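Local structure of MccB protein (Escherichia coli, 6OM4) at residues A[35-40]-A[58-63]; A[53-58]-A[63-68]; A[94-99]-A[104-109]; A[244-249]-A[299-304]. The protein converts the microcin C7 precursor peptide MccA, using ATP, into a Trojan-horse antibiotic by attaching AMP to its C-terminus through a phosphoramidate bond. All blocks are in the same frame, centred on the assembly; numbering follows the deposited sequence.

Contact 1 of 4, residues A[35-40]-A[58-63]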
loop_
_atom_site.group_PDB
_atom_site.type_symbol
_atom_site.label_atom_id
_atom_site.label_comp_id
_atom_site.label_asym_id
_atom_site.label_seq_id
_atom_site.Cartn_x
_atom_site.Cartn_y
_atom_site.Cartn_z
ATOM N N TRP A 35 -33.019 -6.681 10.310
ATOM C CA TRP A 35 -32.191 -5.447 10.488
ATOM C C TRP A 35 -32.405 -4.860 11.897
ATOM O O TRP A 35 -31.447 -4.494 12.592
ATOM C CB TRP A 35 -32.530 -4.448 9.359
ATOM C CG TRP A 35 -31.840 -3.120 9.447
ATOM C CD1 TRP A 35 -30.527 -2.833 9.187
ATOM C CD2 TRP A 35 -32.461 -1.888 9.811
ATOM N NE1 TRP A 35 -30.295 -1.498 9.380
ATOM C CE2 TRP A 35 -31.469 -0.890 9.733
ATOM C CE3 TRP A 35 -33.758 -1.533 10.198
ATOM C CZ2 TRP A 35 -31.757 0.444 10.009
ATOM C CZ3 TRP A 35 -34.046 -0.210 10.448
ATOM C CH2 TRP A 35 -33.042 0.757 10.381
ATOM N N GLU A 36 -33.661 -4.812 12.346
ATOM C CA GLU A 36 -34.013 -4.273 13.665
ATOM C C GLU A 36 -33.369 -5.142 14.740
ATOM O O GLU A 36 -32.867 -4.631 15.740
ATOM C CB GLU A 36 -35.542 -4.189 13.806
ATOM C CG GLU A 36 -36.156 -3.135 12.895
ATOM C CD GLU A 36 -37.684 -3.031 12.959
ATOM O OE1 GLU A 36 -38.298 -3.912 13.624
ATOM O OE2 GLU A 36 -38.274 -2.106 12.297
ATOM N N ASN A 37 -33.410 -6.460 14.560
ATOM C CA ASN A 37 -32.831 -7.367 15.542
ATOM C C ASN A 37 -31.297 -7.278 15.555
ATOM O O ASN A 37 -30.672 -7.415 16.617
ATOM C CB ASN A 37 -33.283 -8.810 15.331
ATOM C CG ASN A 37 -34.683 -9.076 15.863
ATOM O OD1 ASN A 37 -35.227 -8.318 16.706
ATOM N ND2 ASN A 37 -35.263 -10.158 15.387
ATOM N N ILE A 38 -30.671 -7.063 14.391
ATOM C CA ILE A 38 -29.219 -6.862 14.368
ATOM C C ILE A 38 -28.867 -5.617 15.194
ATOM O O ILE A 38 -27.876 -5.581 15.922
ATOM C CB ILE A 38 -28.705 -6.747 12.921
ATOM C CG1 ILE A 38 -28.910 -8.059 12.143
ATOM C CG2 ILE A 38 -27.261 -6.267 12.918
ATOM C CD1 ILE A 38 -28.805 -7.924 10.621
ATOM N N ILE A 39 -29.665 -4.562 15.030
ATOM C CA ILE A 39 -29.427 -3.285 15.800
ATOM C C ILE A 39 -29.526 -3.566 17.294
ATOM O O ILE A 39 -28.657 -3.138 18.057
ATOM C CB ILE A 39 -30.401 -2.181 15.383
ATOM C CG1 ILE A 39 -30.120 -1.700 13.960
ATOM C CG2 ILE A 39 -30.359 -1.021 16.373
ATOM C CD1 ILE A 39 -31.264 -0.980 13.305
ATOM N N LYS A 40 -30.577 -4.292 17.716
ATOM C CA LYS A 40 -30.771 -4.581 19.147
ATOM C C LYS A 40 -29.598 -5.408 19.677
ATOM O O LYS A 40 -29.118 -5.163 20.787
ATOM C CB LYS A 40 -32.093 -5.326 19.386
ATOM C CG LYS A 40 -33.364 -4.524 19.125
ATOM C CD LYS A 40 -34.596 -5.447 19.138
ATOM C CE LYS A 40 -35.893 -4.716 19.388
ATOM N NZ LYS A 40 -37.012 -5.656 19.658
ATOM N N ALA A 58 -31.261 -8.575 25.861
ATOM C CA ALA A 58 -31.572 -8.327 24.435
ATOM C C ALA A 58 -33.089 -8.287 24.192
ATOM O O ALA A 58 -33.583 -7.495 23.381
ATOM C CB ALA A 58 -30.936 -9.439 23.604
ATOM N N ASN A 59 -33.819 -9.175 24.877
ATOM C CA ASN A 59 -35.291 -9.242 24.772
ATOM C C ASN A 59 -35.715 -9.523 23.320
ATOM O O ASN A 59 -36.652 -8.887 22.788
ATOM C CB ASN A 59 -35.957 -7.976 25.319
ATOM C CG ASN A 59 -35.725 -7.838 26.810
ATOM O OD1 ASN A 59 -36.072 -8.736 27.575
ATOM N ND2 ASN A 59 -35.082 -6.761 27.226
ATOM N N ILE A 60 -35.019 -10.480 22.696
ATOM C CA ILE A 60 -35.455 -11.129 21.475
ATOM C C ILE A 60 -35.169 -12.616 21.651
ATOM O O ILE A 60 -34.357 -12.997 22.484
ATOM C CB ILE A 60 -34.780 -10.556 20.209
ATOM C CG1 ILE A 60 -33.257 -10.744 20.220
ATOM C CG2 ILE A 60 -35.167 -9.102 20.027
ATOM C CD1 ILE A 60 -32.512 -10.309 18.913
ATOM N N PRO A 61 -35.823 -13.502 20.876
ATOM C CA PRO A 61 -35.546 -14.929 20.973
ATOM C C PRO A 61 -34.065 -15.262 20.744
ATOM O O PRO A 61 -33.371 -14.640 19.873
ATOM C CB PRO A 61 -36.401 -15.539 19.859
ATOM C CG PRO A 61 -37.501 -14.530 19.643
ATOM C CD PRO A 61 -36.858 -13.178 19.881
ATOM N N GLU A 62 -33.584 -16.256 21.503
ATOM C CA GLU A 62 -32.201 -16.692 21.434
ATOM C C GLU A 62 -31.850 -17.135 20.008
ATOM O O GLU A 62 -30.711 -16.870 19.558
ATOM C CB GLU A 62 -31.902 -17.796 22.446
ATOM C CG GLU A 62 -30.450 -18.259 22.392
ATOM C CD GLU A 62 -30.002 -19.195 23.499
ATOM O OE1 GLU A 62 -30.848 -19.526 24.347
ATOM O OE2 GLU A 62 -28.798 -19.569 23.507
ATOM N N LYS A 63 -32.796 -17.765 19.289
ATOM C CA LYS A 63 -32.552 -18.156 17.882
ATOM C C LYS A 63 -32.148 -16.923 17.048
ATOM O O LYS A 63 -31.201 -16.973 16.253
ATOM C CB LYS A 63 -33.814 -18.743 17.233
ATOM C CG LYS A 63 -34.109 -20.208 17.535
ATOM C CD LYS A 63 -35.472 -20.699 17.006
ATOM C CE LYS A 63 -35.805 -22.127 17.416
ATOM N NZ LYS A 63 -36.464 -22.897 16.328
HETATM O O HOH W 1 -37.063 -6.313 22.256
#

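Contact 2 of 4, residues A[53-58]-A[63-68]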
loop_
_atom_site.group_PDB
_atom_site.type_symbol
_atom_site.label_atom_id
_atom_site.label_comp_id
_atom_site.label_asym_id
_atom_site.label_seq_id
_atom_site.Cartn_x
_atom_site.Cartn_y
_atom_site.Cartn_z
ATOM N N ALA A 53 -24.329 -12.402 28.806
ATOM C CA ALA A 53 -24.733 -11.148 29.404
ATOM C C ALA A 53 -25.599 -10.329 28.443
ATOM O O ALA A 53 -26.534 -9.661 28.896
ATOM C CB ALA A 53 -23.526 -10.351 29.872
ATOM N N ALA A 54 -25.269 -10.360 27.137
ATOM C CA ALA A 54 -26.052 -9.673 26.130
ATOM C C ALA A 54 -27.390 -10.404 25.935
ATOM O O ALA A 54 -28.410 -9.766 25.920
ATOM C CB ALA A 54 -25.301 -9.578 24.822
ATOM N N LEU A 55 -27.340 -11.725 25.817
ATOM C CA LEU A 55 -28.562 -12.560 25.621
ATOM C C LEU A 55 -29.551 -12.339 26.772
ATOM O O LEU A 55 -30.744 -12.348 26.524
ATOM C CB LEU A 55 -28.133 -14.022 25.467
ATOM C CG LEU A 55 -29.222 -15.083 25.313
ATOM C CD1 LEU A 55 -30.170 -14.734 24.191
ATOM C CD2 LEU A 55 -28.581 -16.423 25.047
ATOM N N GLU A 56 -29.051 -12.105 28.000
ATOM C CA GLU A 56 -29.860 -11.695 29.189
ATOM C C GLU A 56 -30.722 -10.439 28.979
ATOM O O GLU A 56 -31.810 -10.341 29.571
ATOM C CB GLU A 56 -28.964 -11.349 30.384
ATOM C CG GLU A 56 -29.004 -12.337 31.523
ATOM C CD GLU A 56 -27.657 -12.523 32.207
ATOM O OE1 GLU A 56 -27.161 -13.661 32.209
ATOM O OE2 GLU A 56 -27.099 -11.541 32.703
ATOM N N THR A 57 -30.230 -9.427 28.249
ATOM C CA THR A 57 -30.888 -8.109 28.245
ATOM C C THR A 57 -31.515 -7.753 26.890
ATOM O O THR A 57 -32.202 -6.740 26.806
ATOM C CB THR A 57 -29.911 -7.010 28.679
ATOM O OG1 THR A 57 -28.832 -7.023 27.746
ATOM C CG2 THR A 57 -29.391 -7.223 30.085
ATOM N N ALA A 58 -31.261 -8.575 25.861
ATOM C CA ALA A 58 -31.572 -8.327 24.435
ATOM C C ALA A 58 -33.089 -8.287 24.192
ATOM O O ALA A 58 -33.583 -7.495 23.381
ATOM C CB ALA A 58 -30.936 -9.439 23.604
ATOM N N LYS A 63 -32.796 -17.765 19.289
ATOM C CA LYS A 63 -32.552 -18.156 17.882
ATOM C C LYS A 63 -32.148 -16.923 17.048
ATOM O O LYS A 63 -31.201 -16.973 16.253
ATOM C CB LYS A 63 -33.814 -18.743 17.233
ATOM C CG LYS A 63 -34.109 -20.208 17.535
ATOM C CD LYS A 63 -35.472 -20.699 17.006
ATOM C CE LYS A 63 -35.805 -22.127 17.416
ATOM N NZ LYS A 63 -36.464 -22.897 16.328
ATOM N N ASP A 64 -32.899 -15.833 17.205
ATOM C CA ASP A 64 -32.669 -14.577 16.455
ATOM C C ASP A 64 -31.356 -13.922 16.909
ATOM O O ASP A 64 -30.565 -13.545 16.085
ATOM C CB ASP A 64 -33.853 -13.631 16.562
ATOM C CG ASP A 64 -35.098 -14.233 15.933
ATOM O OD1 ASP A 64 -34.960 -14.999 14.961
ATOM O OD2 ASP A 64 -36.172 -14.018 16.468
ATOM N N PHE A 65 -31.131 -13.848 18.226
ATOM C CA PHE A 65 -29.925 -13.265 18.773
ATOM C C PHE A 65 -28.684 -13.985 18.235
ATOM O O PHE A 65 -27.690 -13.361 17.899
ATOM C CB PHE A 65 -29.965 -13.350 20.296
ATOM C CG PHE A 65 -28.732 -12.830 20.975
ATOM C CD1 PHE A 65 -28.560 -11.467 21.125
ATOM C CD2 PHE A 65 -27.753 -13.686 21.434
ATOM C CE1 PHE A 65 -27.442 -10.956 21.758
ATOM C CE2 PHE A 65 -26.631 -13.164 22.053
ATOM C CZ PHE A 65 -26.468 -11.806 22.196
ATOM N N SER A 66 -28.717 -15.327 18.197
ATOM C CA SER A 66 -27.601 -16.133 17.759
ATOM C C SER A 66 -27.233 -15.796 16.292
ATOM O O SER A 66 -26.064 -15.643 15.938
ATOM C CB SER A 66 -27.932 -17.616 17.980
ATOM O OG SER A 66 -26.956 -18.461 17.422
ATOM N N ASN A 67 -28.250 -15.716 15.433
ATOM C CA ASN A 67 -28.118 -15.343 14.049
ATOM C C ASN A 67 -27.487 -13.939 13.947
ATOM O O ASN A 67 -26.515 -13.778 13.175
ATOM C CB ASN A 67 -29.482 -15.452 13.371
ATOM C CG ASN A 67 -29.517 -15.074 11.913
ATOM O OD1 ASN A 67 -30.486 -14.425 11.466
ATOM N ND2 ASN A 67 -28.546 -15.566 11.157
ATOM N N CYS A 68 -27.993 -12.985 14.719
ATOM C CA CYS A 68 -27.507 -11.593 14.653
ATOM C C CYS A 68 -26.061 -11.526 15.145
ATOM O O CYS A 68 -25.218 -10.870 14.568
ATOM C CB CYS A 68 -28.396 -10.634 15.427
ATOM S SG CYS A 68 -30.060 -10.511 14.730
#

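Contact 3 of 4, residues A[94-99]-A[104-109]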
loop_
_atom_site.group_PDB
_atom_site.type_symbol
_atom_site.label_atom_id
_atom_site.label_comp_id
_atom_site.label_asym_id
_atom_site.label_seq_id
_atom_site.Cartn_x
_atom_site.Cartn_y
_atom_site.Cartn_z
ATOM N N ARG A 94 -6.498 5.884 14.823
ATOM C CA ARG A 94 -7.399 5.739 13.645
ATOM C C ARG A 94 -6.969 4.534 12.798
ATOM O O ARG A 94 -7.804 3.803 12.265
ATOM C CB ARG A 94 -7.471 6.999 12.782
ATOM C CG ARG A 94 -7.884 8.246 13.550
ATOM C CD ARG A 94 -9.170 8.051 14.330
ATOM N NE ARG A 94 -9.719 9.304 14.845
ATOM C CZ ARG A 94 -9.595 9.754 16.090
ATOM N NH1 ARG A 94 -9.037 9.000 17.020
ATOM N NH2 ARG A 94 -9.951 10.995 16.379
ATOM N N ASN A 95 -5.664 4.337 12.665
ATOM C CA ASN A 95 -5.154 3.131 12.014
ATOM C C ASN A 95 -5.615 1.884 12.791
ATOM O O ASN A 95 -5.878 0.857 12.183
ATOM C CB ASN A 95 -3.635 3.097 11.843
ATOM C CG ASN A 95 -3.057 4.024 10.794
ATOM O OD1 ASN A 95 -3.785 4.734 10.089
ATOM N ND2 ASN A 95 -1.730 4.058 10.729
ATOM N N PHE A 96 -5.633 1.942 14.138
ATOM C CA PHE A 96 -6.114 0.799 14.935
ATOM C C PHE A 96 -7.547 0.414 14.555
ATOM O O PHE A 96 -7.823 -0.798 14.463
ATOM C CB PHE A 96 -6.024 1.044 16.445
ATOM C CG PHE A 96 -4.658 0.816 17.045
ATOM C CD1 PHE A 96 -3.486 1.022 16.315
ATOM C CD2 PHE A 96 -4.553 0.395 18.365
ATOM C CE1 PHE A 96 -2.238 0.808 16.894
ATOM C CE2 PHE A 96 -3.305 0.173 18.933
ATOM C CZ PHE A 96 -2.156 0.385 18.200
ATOM N N LEU A 97 -8.418 1.392 14.242
ATOM C CA LEU A 97 -9.771 1.057 13.777
ATOM C C LEU A 97 -9.712 0.290 12.456
ATOM O O LEU A 97 -10.433 -0.683 12.284
ATOM C CB LEU A 97 -10.633 2.318 13.662
ATOM C CG LEU A 97 -10.752 3.117 14.961
ATOM C CD1 LEU A 97 -11.372 4.473 14.682
ATOM C CD2 LEU A 97 -11.537 2.374 16.024
ATOM N N HIS A 98 -8.867 0.730 11.527
ATOM C CA HIS A 98 -8.672 0.045 10.271
ATOM C C HIS A 98 -8.252 -1.424 10.520
ATOM O O HIS A 98 -8.892 -2.353 10.014
ATOM C CB HIS A 98 -7.692 0.844 9.411
ATOM C CG HIS A 98 -7.244 0.117 8.198
ATOM N ND1 HIS A 98 -8.032 0.027 7.061
ATOM C CD2 HIS A 98 -6.069 -0.477 7.912
ATOM C CE1 HIS A 98 -7.334 -0.647 6.148
ATOM N NE2 HIS A 98 -6.142 -0.969 6.646
ATOM N N TYR A 99 -7.259 -1.664 11.372
ATOM C CA TYR A 99 -6.791 -3.073 11.611
ATOM C C TYR A 99 -7.919 -3.908 12.254
ATOM O O TYR A 99 -8.123 -5.074 11.890
ATOM C CB TYR A 99 -5.480 -3.132 12.411
ATOM C CG TYR A 99 -4.369 -2.220 11.920
ATOM C CD1 TYR A 99 -4.113 -2.055 10.562
ATOM C CD2 TYR A 99 -3.568 -1.485 12.794
ATOM C CE1 TYR A 99 -3.092 -1.236 10.096
ATOM C CE2 TYR A 99 -2.565 -0.636 12.329
ATOM C CZ TYR A 99 -2.347 -0.473 10.973
ATOM O OH TYR A 99 -1.384 0.412 10.525
ATOM N N ALA A 104 -8.219 -8.089 13.051
ATOM C CA ALA A 104 -6.841 -8.129 13.561
ATOM C C ALA A 104 -6.763 -7.528 14.972
ATOM O O ALA A 104 -7.573 -6.721 15.370
ATOM C CB ALA A 104 -5.892 -7.435 12.612
ATOM N N ASN A 105 -5.770 -7.978 15.745
ATOM C CA ASN A 105 -5.353 -7.299 16.987
ATOM C C ASN A 105 -4.466 -6.120 16.609
ATOM O O ASN A 105 -3.362 -6.326 16.133
ATOM C CB ASN A 105 -4.591 -8.252 17.922
ATOM C CG ASN A 105 -4.179 -7.616 19.223
ATOM O OD1 ASN A 105 -4.055 -6.389 19.345
ATOM N ND2 ASN A 105 -3.935 -8.471 20.219
ATOM N N PRO A 106 -4.935 -4.857 16.762
ATOM C CA PRO A 106 -4.216 -3.696 16.253
ATOM C C PRO A 106 -2.830 -3.501 16.901
ATOM O O PRO A 106 -1.888 -3.010 16.248
ATOM C CB PRO A 106 -5.165 -2.529 16.573
ATOM C CG PRO A 106 -5.979 -3.011 17.739
ATOM C CD PRO A 106 -6.168 -4.490 17.490
ATOM N N VAL A 107 -2.688 -3.916 18.164
ATOM C CA VAL A 107 -1.377 -3.764 18.839
ATOM C C VAL A 107 -0.342 -4.695 18.186
ATOM O O VAL A 107 0.861 -4.314 18.115
ATOM C CB VAL A 107 -1.461 -3.962 20.366
ATOM C CG1 VAL A 107 -0.099 -3.866 21.043
ATOM C CG2 VAL A 107 -2.431 -2.983 21.014
ATOM N N LEU A 108 -0.735 -5.907 17.746
ATOM C CA LEU A 108 0.242 -6.817 17.098
ATOM C C LEU A 108 0.617 -6.327 15.690
ATOM O O LEU A 108 1.751 -6.416 15.295
ATOM C CB LEU A 108 -0.285 -8.247 17.064
ATOM C CG LEU A 108 -0.682 -8.793 18.432
ATOM C CD1 LEU A 108 -1.197 -10.228 18.305
ATOM C CD2 LEU A 108 0.497 -8.750 19.387
ATOM N N VAL A 109 -0.342 -5.771 14.946
ATOM C CA VAL A 109 0.009 -5.135 13.692
ATOM C C VAL A 109 1.011 -4.002 13.926
ATOM O O VAL A 109 2.020 -3.857 13.181
ATOM C CB VAL A 109 -1.236 -4.606 12.965
ATOM C CG1 VAL A 109 -0.803 -3.810 11.747
ATOM C CG2 VAL A 109 -2.192 -5.734 12.616
#

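Contact 4 of 4, residues A[244-249]-A[299-304]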
loop_
_atom_site.group_PDB
_atom_site.type_symbol
_atom_site.label_atom_id
_atom_site.label_comp_id
_atom_site.label_asym_id
_atom_site.label_seq_id
_atom_site.Cartn_x
_atom_site.Cartn_y
_atom_site.Cartn_z
ATOM N N ALA A 244 -1.949 5.668 -13.336
ATOM C CA ALA A 244 -1.275 5.345 -12.070
ATOM C C ALA A 244 -0.992 3.839 -12.056
ATOM O O ALA A 244 -1.877 3.080 -12.421
ATOM C CB ALA A 244 -2.168 5.730 -10.925
ATOM N N VAL A 245 0.224 3.444 -11.697
ATOM C CA VAL A 245 0.602 2.016 -11.665
ATOM C C VAL A 245 1.154 1.646 -10.290
ATOM O O VAL A 245 2.001 2.342 -9.743
ATOM C CB VAL A 245 1.606 1.665 -12.774
ATOM C CG1 VAL A 245 2.068 0.200 -12.656
ATOM C CG2 VAL A 245 1.009 1.937 -14.143
ATOM N N PHE A 246 0.726 0.487 -9.752
ATOM C CA PHE A 246 1.438 -0.029 -8.581
ATOM C C PHE A 246 1.463 -1.530 -8.717
ATOM O O PHE A 246 0.600 -2.105 -9.356
ATOM C CB PHE A 246 0.831 0.392 -7.230
ATOM C CG PHE A 246 -0.500 -0.217 -6.860
ATOM C CD1 PHE A 246 -1.657 0.120 -7.540
ATOM C CD2 PHE A 246 -0.617 -1.129 -5.820
ATOM C CE1 PHE A 246 -2.890 -0.403 -7.173
ATOM C CE2 PHE A 246 -1.836 -1.691 -5.487
ATOM C CZ PHE A 246 -2.978 -1.331 -6.160
ATOM N N GLY A 247 2.484 -2.102 -8.106
ATOM C CA GLY A 247 2.818 -3.478 -8.330
ATOM C C GLY A 247 3.811 -3.665 -9.467
ATOM O O GLY A 247 4.143 -2.752 -10.249
ATOM N N PRO A 248 4.426 -4.851 -9.562
ATOM C CA PRO A 248 4.133 -5.963 -8.663
ATOM C C PRO A 248 4.789 -5.821 -7.279
ATOM O O PRO A 248 5.737 -5.056 -7.099
ATOM C CB PRO A 248 4.761 -7.111 -9.447
ATOM C CG PRO A 248 6.000 -6.486 -10.034
ATOM C CD PRO A 248 5.525 -5.132 -10.492
ATOM N N LEU A 249 4.222 -6.548 -6.316
ATOM C CA LEU A 249 4.837 -6.774 -5.019
ATOM C C LEU A 249 5.501 -8.155 -5.103
ATOM O O LEU A 249 4.802 -9.150 -5.174
ATOM C CB LEU A 249 3.774 -6.673 -3.918
ATOM C CG LEU A 249 4.103 -7.171 -2.517
ATOM C CD1 LEU A 249 5.535 -7.001 -2.111
ATOM C CD2 LEU A 249 3.193 -6.542 -1.468
ATOM N N ALA A 299 1.155 6.199 -5.410
ATOM C CA ALA A 299 1.885 6.209 -4.154
ATOM C C ALA A 299 1.019 5.661 -3.017
ATOM O O ALA A 299 1.481 4.854 -2.220
ATOM C CB ALA A 299 2.395 7.593 -3.819
ATOM N N ALA A 300 -0.239 6.093 -2.940
ATOM C CA ALA A 300 -1.129 5.708 -1.851
ATOM C C ALA A 300 -1.311 4.189 -1.839
ATOM O O ALA A 300 -1.160 3.542 -0.790
ATOM C CB ALA A 300 -2.462 6.379 -1.995
ATOM N N LEU A 301 -1.651 3.618 -2.999
ATOM C CA LEU A 301 -1.925 2.215 -3.030
ATOM C C LEU A 301 -0.642 1.390 -2.845
ATOM O O LEU A 301 -0.717 0.285 -2.253
ATOM C CB LEU A 301 -2.658 1.887 -4.327
ATOM C CG LEU A 301 -4.075 2.434 -4.355
ATOM C CD1 LEU A 301 -4.665 2.396 -5.760
ATOM C CD2 LEU A 301 -4.930 1.646 -3.353
ATOM N N CYS A 302 0.515 1.915 -3.256
ATOM C CA CYS A 302 1.807 1.301 -2.973
ATOM C C CYS A 302 2.038 1.237 -1.448
ATOM O O CYS A 302 2.393 0.193 -0.889
ATOM C CB CYS A 302 2.907 2.102 -3.678
ATOM S SG CYS A 302 4.574 1.480 -3.310
ATOM N N ALA A 303 1.816 2.365 -0.757
ATOM C CA ALA A 303 2.007 2.413 0.697
ATOM C C ALA A 303 1.066 1.402 1.377
ATOM O O ALA A 303 1.453 0.729 2.320
ATOM C CB ALA A 303 1.791 3.795 1.236
ATOM N N ALA A 304 -0.181 1.299 0.895
ATOM C CA ALA A 304 -1.163 0.366 1.491
ATOM C C ALA A 304 -0.620 -1.055 1.442
ATOM O O ALA A 304 -0.741 -1.815 2.414
ATOM C CB ALA A 304 -2.468 0.411 0.750
#

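Contact 1 of 4, residues A[35-40]-A[58-63]
Ile60 and Asn37 meet because of how each leaves its backbone: CG1 of Ile60 is wedged between its own N and carbonyl carbon (chi1 62°), which sends CG2 and CD1 out as two separate prongs, while CG of Asn37 lies anti to its carbonyl carbon (chi1 -79°). The setting is a three-helix arrangement in the N-terminal region, consistent with the winged-helix-like peptide clamp of RiPP-modifying enzymes. Helix 32-43 receives the short turn that joins helix 51-58 to helix 62-74. Asn59 makes that turn with a positive phi, Ile60 follows in an extended conformation, and Pro61 stands at the N-cap of the next helix.

The two prongs of Ile60 do different work. CG2 approaches the amide oxygen, with Asn37 OD1 and Ile60 CG2 3.4 Å apart, whereas CD1 lies against the amide carbon, Ile60 CD1 to Asn37 CG being 3.9 Å. The two side chains run past each other in opposite directions. Lys40, one helical turn further on, is stretched beyond CG and passes its CD obliquely by the same methyl, with Lys40 CD 3.8 Å from Ile60 CG2. Asn37 also touches Asp64 and Cys68 of helix 62-74. At the exposed end, one water accepts from Lys40 NZ at 2.7 Å and donates to Asn59 O at 2.7 Å.

Contact 2 of 4, residues A[53-58]-A[63-68]
Leu55 and Phe65 mark where two successive helices come nearest, their CA atoms 7.0 Å apart, with the short axes 10.8 Å from each other and running at 129°, closer to antiparallel than to parallel. The space between the backbones is filled mainly by one side chain, the Phe65 ring. With CG anti to the backbone N (chi1 177°), it projects straight at helix 51-58, and its far end reaches the backbone there: Phe65 CZ is 3.7 Å from Leu55 N.

Leu55 lies across one face of the ring, its CA above the plane but displaced toward the rim. Its CB makes an off-centre CH-pi contact, 4.3 Å from the centroid of the Phe65 ring, and its CD1 reaches back toward the root of the aromatic group, with Leu55 CD1 3.8 Å from Phe65 CD2. The pair belongs to the N-terminal region, where two consecutive helices, 51-58 and 62-74, are joined by the short connection 59-61 and packed at a steep angle.

Two small residues let the ring come this close. Ala54 CB sits 3.6 Å from Phe65 CZ and Ala58 CB 4.0 Å from Phe65 CD1, both approaching obliquely, the two one helical turn apart on helix 51-58. Beyond them Tyr51 meets Phe65 edge-to-face, Phe45 of the preceding loop adds another aromatic neighbour, and Thr41 closes in from helix 32-43.

Contact 3 of 4, residues A[94-99]-A[104-109]
Tyr99 and Val109 form the tight, buried half of this contact. Val109 CG1 stands over the middle of the phenol, 3.5 Å from the centroid of the Tyr99 ring and only 5° off its normal, a well-centred CH-pi contact. The opposite face of the same ring lies against Asn95 O, one turn back in its own helix, so the phenol is clasped from both sides. Pro106 is pressed just as firmly on Phe96: the proline crosses the aromatic group at about a right angle and puts its CB over one face, with Pro106 CB 3.4 Å from Phe96 CG.

Toward solvent the packing thins. Exposed Val107 meets the Phe96 ring obliquely near CE2, Val107 CG2 to Phe96 CE2 being 3.9 Å. The turn itself is tied by one bond across the contact, Ala104 N to Tyr99 O at 3.2 Å, and Asn105 starts the second helix by accepting from Val107 N through OD1 at 3.1 Å.

The result is two consecutive helices joined by a tight turn, the second N-capped by Asn105, in the ThiF-family region. The first helix carries Arg94, an ATP-binding residue, consistent with E1-type dimers in which such an arginine reaches the partner subunit's nucleotide.

Contact 4 of 4, residues A[244-249]-A[299-304]
Leu301 rests its CB almost exactly over the middle of the Phe246 ring, 3.6 Å from the centroid and 6° off the ring normal, a CH-pi contact centred on the face. From there the leucine slants over the ring toward one side, so that Leu301 CD1 comes to 3.6 Å from Phe246 CE1. Near CD2 the helix backbone also comes close: Phe246 CD2 is 3.8 Å from Leu301 O and 4.1 Å from Cys302 N. Cys302 adds a looser touch near the root of the ring, where its CB is 4.5 Å from Phe246 CB.

Chi1 of 70°, with CG between N and the carbonyl carbon, directs the Phe246 ring at the helix, and chi2 of -69° turns a face to Leu301 CB. Ile323 and Ile325 of the neighbouring strand pack on Phe246, and Ile325 reaches Leu301 as well, while Asp305, one turn further along the helix, touches the Phe246 side chain.

Further out, strand 243-250 is held in the mixed sheet by backbone bonds on both flanks, to Gly238 and Asn236 on one and to Ile323 and Ile325 on the other. Helix 292-311 is backed in turn by helix 125-136, with Ala299 on Ile126, His129 and Val130, and Ala303 on Ile133. Such helix-on-sheet packing belongs to the Rossmann-like adenylation domain of ThiF and E1 enzymes, whose glycine-rich turn leads into helix 125-136.

How the contacts relate
The four contacts follow the chain from the N-terminal region into the ThiF-family core. Contacts 1 and 2 interlock: their segments alternate in sequence, share Ala58 and Lys63, both use helix 62-74, and their centres are about 6 Å apart, so together they join helices 32-43, 51-58 and 62-74 into one packed group. Contact 3 comes next, its centre about 27 Å from that of contact 2. Contact 4 lies deepest, its centre about 21 Å from that of contact 3 but nearest atoms about 7 Å apart. At about 42 Å between centres, contact 1 is well separated from contact 4, which fits an N-terminal region set apart from the nucleotide-binding core.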